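Local coordinates for protein alpha-fucosidase GH29 (Fusarium graminearum, PDB 4PSR) that hydrolyses alpha-L-fucosides as a family 29 glycoside hydrolase and probably removes alpha-1,6-linked fucose from the N-acetylglucosamine core of glycoproteins, at residues A9-T14 and K248-L253; S13-N18 and G277-S282. One frame throughout, in Å; residues are numbered along the deposited sequence.

Contact 1 of 2, residues A9-T14 and K248-L253; sequences ATWEST and KRLEFL
Trp-11 and Leu-250 meet because each has CG anti to its own carbonyl carbon, with chi1 of -66° for Trp-11. The indole is thereby swung from the short helix 11-14 across to the longer helix. Leu-250 reaches out to it with CD2, which lies over the centre of the indole. Its distance to the centroid of the six-membered ring is 3.5 Å, only 12° off the ring normal. This is a CH-pi contact, with the two side chains crossing at about a right angle. The same methyl touches the backbone of Thr-10, 3.5 Å from CD2 to Thr-10 C. Leu-250 CD1 faces the carbonyl oxygen of Ala-9. Further along the indole, Leu-253 CD1 packs on CZ3 of Trp-11 at 3.7 Å.

Arg-249 comes to the edge of the indole, in its plane, with NH1 3.8 Å from CZ2 of Trp-11. The guanidinium is turned 41° from the ring. Among its hydrogen bonds are those from NE to Val-244 O and from NH1 to Gly-277 O. The indole NE1 in turn donates to Glu-246.

Smaller contacts lie to the side. Ala-9 CB lies 3.9 Å from Leu-250 CB, and Thr-14 CG2 is near CB of Leu-253. No hydrogen bond joins the two segments. Polar groups of 9-14 instead fix its own turn. Thr-10 is the N-cap, its OG1 accepting from Ser-13 N. Its carbonyl oxygen accepts from Thr-14 N and, at 2.8 Å, from Thr-14 OG1, on opposite faces of the carbonyl plane.

Helix 11-14 thus packs against helix 246-263. That longer helix also meets helix 200-218 through Lys-248, Glu-251 and Phe-252. Phe-252 reaches barrel strand 268-272 as well, and Leu-253 touches both that strand and helix 11-14.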
# COMPACT_ATOMS: atom_id res chain seq x y z
N ALA A 9 10.09 -11.18 -22.54
CA ALA A 9 10.89 -10.96 -21.35
C ALA A 9 11.99 -9.91 -21.57
O ALA A 9 13.20 -10.21 -21.51
CB ALA A 9 11.49 -12.26 -20.88
N THR A 10 11.55 -8.67 -21.80
CA THR A 10 12.43 -7.50 -21.90
C THR A 10 11.80 -6.31 -21.17
O THR A 10 10.57 -6.26 -20.96
CB THR A 10 12.64 -7.05 -23.36
OG1 THR A 10 11.42 -6.52 -23.89
CG2 THR A 10 13.10 -8.20 -24.23
N TRP A 11 12.61 -5.34 -20.79
CA TRP A 11 12.06 -4.17 -20.10
C TRP A 11 11.16 -3.38 -21.03
O TRP A 11 10.08 -2.94 -20.66
CB TRP A 11 13.17 -3.28 -19.54
CG TRP A 11 13.94 -3.95 -18.45
CD1 TRP A 11 15.27 -4.30 -18.47
CD2 TRP A 11 13.43 -4.40 -17.19
NE1 TRP A 11 15.61 -4.93 -17.29
CE2 TRP A 11 14.50 -5.00 -16.49
CE3 TRP A 11 12.18 -4.34 -16.58
CZ2 TRP A 11 14.35 -5.56 -15.23
CZ3 TRP A 11 12.04 -4.89 -15.32
CH2 TRP A 11 13.11 -5.48 -14.66
N GLU A 12 11.56 -3.25 -22.29
CA GLU A 12 10.83 -2.42 -23.20
C GLU A 12 9.44 -3.02 -23.52
O GLU A 12 8.46 -2.29 -23.63
CB GLU A 12 11.70 -2.17 -24.44
CG GLU A 12 12.30 -3.46 -25.10
CD GLU A 12 13.68 -3.96 -24.55
OE1 GLU A 12 14.15 -3.62 -23.42
OE2 GLU A 12 14.30 -4.74 -25.31
N SER A 13 9.35 -4.34 -23.60
CA SER A 13 8.07 -5.01 -23.85
C SER A 13 7.13 -4.91 -22.62
O SER A 13 5.97 -4.52 -22.73
CB SER A 13 8.29 -6.49 -24.17
OG SER A 13 7.06 -7.14 -24.42
N THR A 14 7.68 -5.26 -21.46
CA THR A 14 6.88 -5.28 -20.23
C THR A 14 6.49 -3.87 -19.77
O THR A 14 5.48 -3.72 -19.10
CB THR A 14 7.57 -6.07 -19.11
OG1 THR A 14 8.85 -5.53 -18.81
CG2 THR A 14 7.72 -7.56 -19.46
N LYS A 248 15.20 -13.86 -14.94
CA LYS A 248 14.09 -14.51 -14.23
C LYS A 248 13.02 -13.48 -13.82
O LYS A 248 11.80 -13.76 -13.91
CB LYS A 248 14.58 -15.34 -13.06
CG LYS A 248 15.38 -16.61 -13.51
CD LYS A 248 14.50 -17.55 -14.24
CE LYS A 248 15.23 -18.74 -14.79
NZ LYS A 248 15.59 -18.50 -16.18
N ARG A 249 13.45 -12.30 -13.40
CA ARG A 249 12.48 -11.22 -13.15
C ARG A 249 11.68 -10.86 -14.38
O ARG A 249 10.47 -10.75 -14.33
CB ARG A 249 13.22 -10.00 -12.60
CG ARG A 249 13.65 -10.16 -11.18
CD ARG A 249 14.38 -8.94 -10.68
NE ARG A 249 15.82 -8.92 -10.97
CZ ARG A 249 16.47 -7.89 -11.49
NH1 ARG A 249 15.87 -6.82 -11.95
NH2 ARG A 249 17.79 -7.97 -11.60
N LEU A 250 12.36 -10.74 -15.51
CA LEU A 250 11.71 -10.40 -16.75
C LEU A 250 10.78 -11.52 -17.23
O LEU A 250 9.72 -11.24 -17.79
CB LEU A 250 12.74 -10.08 -17.84
CG LEU A 250 13.41 -8.72 -17.67
CD1 LEU A 250 14.60 -8.62 -18.61
CD2 LEU A 250 12.40 -7.63 -17.98
N GLU A 251 11.18 -12.77 -17.00
CA GLU A 251 10.34 -13.90 -17.39
C GLU A 251 9.05 -13.94 -16.54
O GLU A 251 7.97 -14.24 -17.04
CB GLU A 251 11.14 -15.20 -17.28
CG GLU A 251 12.14 -15.36 -18.43
CD GLU A 251 13.17 -16.45 -18.23
OE1 GLU A 251 13.17 -17.12 -17.19
OE2 GLU A 251 14.02 -16.62 -19.14
N PHE A 252 9.18 -13.63 -15.24
CA PHE A 252 8.00 -13.48 -14.38
C PHE A 252 7.04 -12.40 -14.90
O PHE A 252 5.82 -12.66 -15.04
CB PHE A 252 8.38 -13.14 -12.94
CG PHE A 252 7.20 -12.64 -12.15
CD1 PHE A 252 6.15 -13.48 -11.79
CD2 PHE A 252 7.11 -11.29 -11.83
CE1 PHE A 252 5.04 -12.99 -11.11
CE2 PHE A 252 6.01 -10.78 -11.14
CZ PHE A 252 4.97 -11.63 -10.78
N LEU A 253 7.55 -11.20 -15.18
CA LEU A 253 6.71 -10.10 -15.62
C LEU A 253 5.98 -10.48 -16.91
O LEU A 253 4.76 -10.30 -17.04
CB LEU A 253 7.56 -8.82 -15.80
CG LEU A 253 8.14 -8.24 -14.51
CD1 LEU A 253 9.15 -7.13 -14.81
CD2 LEU A 253 7.01 -7.70 -13.60

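Contact 2 of 2, residues S13-N18 and G277-S282; sequences STDKHN and GFRNTS. With NA (sodium ion), chain J; NAG (2-acetamido-2-deoxy-beta-D-glucopyranose), chain C.
Asp-15 and Thr-281 meet both through a side-chain hydrogen bond and through a shared sodium ion. The metal bonds use backbone oxygens. Asp-15 O and His-17 O each lie 2.4 Å from the sodium, and Thr-281 O lies 2.3 Å from it. Three waters bring the number of ligands to six. One of these waters also donates a weak hydrogen bond to Lys-16 O. The two peptide oxygens of His-17 and Thr-281 come within 3.3 Å of each other because both bind the ion.

Two hydrogen bonds cross between the segments. Thr-281 OG1 donates to Asp-15 OD1 at 2.6 Å, approaching from above the carboxylate plane, 53° out of it. The hydroxyl is turned to that oxygen by a chi1 of 50°, which sets OG1 between the threonine's own backbone N and carbonyl carbon. The Asp-15 side chain does not bind the sodium; its carbonyl does. In the second bond, His-17 ND1 donates to Ser-282 O at 3.2 Å. The acceptor lies close to the imidazole plane and is met on a lone pair in its carbonyl plane. This bond limits rotation of the imidazole, which also stacks with Phe-257.

Packing is tight at Ser-282, whose CB lies 3.0 Å from Thr-14 O. That oxygen accepts from His-17 N, closing a type I beta turn from Thr-14 to His-17. The covalent link lies at the far side of the loop, where Asn-280 ND2 is bonded to C1 of an N-acetylglucosamine.

The arrangement is an octahedral-like sodium site built from main-chain carbonyls and water. It ties the N-terminal turn to an N-glycosylated loop between strands 268-272 and 284-287 of the TIM barrel.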
# COMPACT_ATOMS: atom_id res chain seq x y z
N SER A 13 9.35 -4.34 -23.60
CA SER A 13 8.07 -5.01 -23.85
C SER A 13 7.13 -4.91 -22.62
O SER A 13 5.97 -4.52 -22.73
CB SER A 13 8.29 -6.49 -24.17
OG SER A 13 7.06 -7.14 -24.42
N THR A 14 7.68 -5.26 -21.46
CA THR A 14 6.88 -5.28 -20.23
C THR A 14 6.49 -3.87 -19.77
O THR A 14 5.48 -3.72 -19.10
CB THR A 14 7.57 -6.07 -19.11
OG1 THR A 14 8.85 -5.53 -18.81
CG2 THR A 14 7.72 -7.56 -19.46
N ASP A 15 7.25 -2.84 -20.17
CA ASP A 15 6.93 -1.45 -19.83
C ASP A 15 5.53 -1.09 -20.32
O ASP A 15 4.86 -0.22 -19.74
CB ASP A 15 7.91 -0.45 -20.50
CG ASP A 15 9.26 -0.31 -19.78
OD1 ASP A 15 9.45 -0.74 -18.61
OD2 ASP A 15 10.18 0.26 -20.41
N LYS A 16 5.08 -1.72 -21.40
CA LYS A 16 3.79 -1.36 -21.97
C LYS A 16 2.58 -1.81 -21.13
O LYS A 16 1.45 -1.38 -21.36
CB LYS A 16 3.68 -1.89 -23.40
CG LYS A 16 4.75 -1.28 -24.32
CD LYS A 16 4.50 -1.58 -25.79
CE LYS A 16 3.38 -0.71 -26.37
NZ LYS A 16 3.69 0.75 -26.33
N HIS A 17 2.80 -2.70 -20.16
CA HIS A 17 1.74 -3.09 -19.25
C HIS A 17 1.29 -1.90 -18.43
O HIS A 17 2.11 -1.13 -17.95
CB HIS A 17 2.23 -4.20 -18.34
CG HIS A 17 1.21 -4.65 -17.34
ND1 HIS A 17 1.27 -4.31 -16.00
CD2 HIS A 17 0.11 -5.41 -17.50
CE1 HIS A 17 0.22 -4.84 -15.38
NE2 HIS A 17 -0.50 -5.50 -16.27
N ASN A 18 -0.03 -1.76 -18.27
CA ASN A 18 -0.61 -0.65 -17.51
C ASN A 18 -0.46 -0.97 -16.02
O ASN A 18 -1.09 -1.90 -15.51
CB ASN A 18 -2.07 -0.43 -17.90
CG ASN A 18 -2.67 0.81 -17.29
OD1 ASN A 18 -1.99 1.82 -17.12
ND2 ASN A 18 -3.96 0.76 -17.01
N GLY A 277 14.34 -3.82 -8.60
CA GLY A 277 14.13 -5.04 -9.35
C GLY A 277 13.10 -5.01 -10.45
O GLY A 277 13.21 -5.75 -11.43
N PHE A 278 12.06 -4.19 -10.28
CA PHE A 278 11.08 -3.94 -11.32
C PHE A 278 11.12 -2.44 -11.67
O PHE A 278 11.83 -1.67 -10.99
CB PHE A 278 9.63 -4.30 -10.87
CG PHE A 278 9.36 -5.78 -10.60
CD1 PHE A 278 10.19 -6.79 -11.05
CD2 PHE A 278 8.21 -6.13 -9.90
CE1 PHE A 278 9.88 -8.12 -10.80
CE2 PHE A 278 7.89 -7.44 -9.65
CZ PHE A 278 8.73 -8.45 -10.10
N ARG A 279 10.34 -2.05 -12.67
CA ARG A 279 10.25 -0.66 -13.10
C ARG A 279 8.86 -0.10 -12.75
O ARG A 279 7.87 -0.85 -12.69
CB ARG A 279 10.49 -0.56 -14.62
CG ARG A 279 11.80 -1.21 -15.11
CD ARG A 279 12.99 -0.30 -14.95
NE ARG A 279 14.25 -0.94 -15.34
CZ ARG A 279 14.79 -0.88 -16.55
NH1 ARG A 279 15.94 -1.48 -16.78
NH2 ARG A 279 14.20 -0.23 -17.54
N ASN A 280 8.78 1.21 -12.53
CA ASN A 280 7.53 1.88 -12.21
C ASN A 280 6.72 2.20 -13.45
O ASN A 280 5.64 2.79 -13.35
CB ASN A 280 7.82 3.11 -11.35
CG ASN A 280 8.70 4.12 -12.04
OD1 ASN A 280 8.60 4.33 -13.21
ND2 ASN A 280 9.56 4.75 -11.27
N THR A 281 7.21 1.79 -14.63
CA THR A 281 6.41 1.78 -15.84
C THR A 281 5.32 0.71 -15.85
O THR A 281 4.24 0.93 -16.41
CB THR A 281 7.31 1.49 -17.03
OG1 THR A 281 8.08 0.34 -16.69
CG2 THR A 281 8.24 2.65 -17.28
N SER A 282 5.59 -0.43 -15.19
CA SER A 282 4.69 -1.57 -15.32
C SER A 282 4.31 -2.21 -13.99
O SER A 282 3.38 -3.02 -13.95
CB SER A 282 5.30 -2.62 -16.27
OG SER A 282 6.50 -3.09 -15.77
NA NA J . 3.18 0.96 -18.45
C1 NAG C . 10.51 5.78 -11.78
C2 NAG C . 10.78 6.90 -10.80
C3 NAG C . 11.73 7.91 -11.45
C4 NAG C . 12.99 7.20 -11.95
C5 NAG C . 12.62 6.00 -12.82
C6 NAG C . 13.81 5.17 -13.24
C7 NAG C . 9.22 7.72 -9.09
C8 NAG C . 7.90 8.36 -8.84
N2 NAG C . 9.54 7.54 -10.38
O3 NAG C . 12.06 8.89 -10.48
O4 NAG C . 13.75 8.08 -12.78
O5 NAG C . 11.73 5.13 -12.09
O6 NAG C . 14.42 4.56 -12.11
O7 NAG C . 9.95 7.36 -8.18
O HOH W 1 1.59 1.27 -20.20
O HOH W 2 1.72 2.12 -16.80
O HOH W 3 4.36 2.99 -19.13

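In the fold
The two contacts are neighbours, with centres about 8 Å apart on the same side of the chain's centre. Both start from the N-terminal segment around helix 11-14 and share Ser-13 and Thr-14. After this shared N-terminal segment, the chain reaches helix 246-263 of contact 1, then strand 268-272, then the loop 277-282 of contact 2. The N-terminal residues therefore lie against a helix and a loop that flank barrel strand 268-272 in the chain. The contacts also touch directly: Arg-279 makes a cation-pi contact with Trp-11, and Phe-252 packs on Phe-278. Apolar packing in one and sodium binding in the other join the chain start to the barrel.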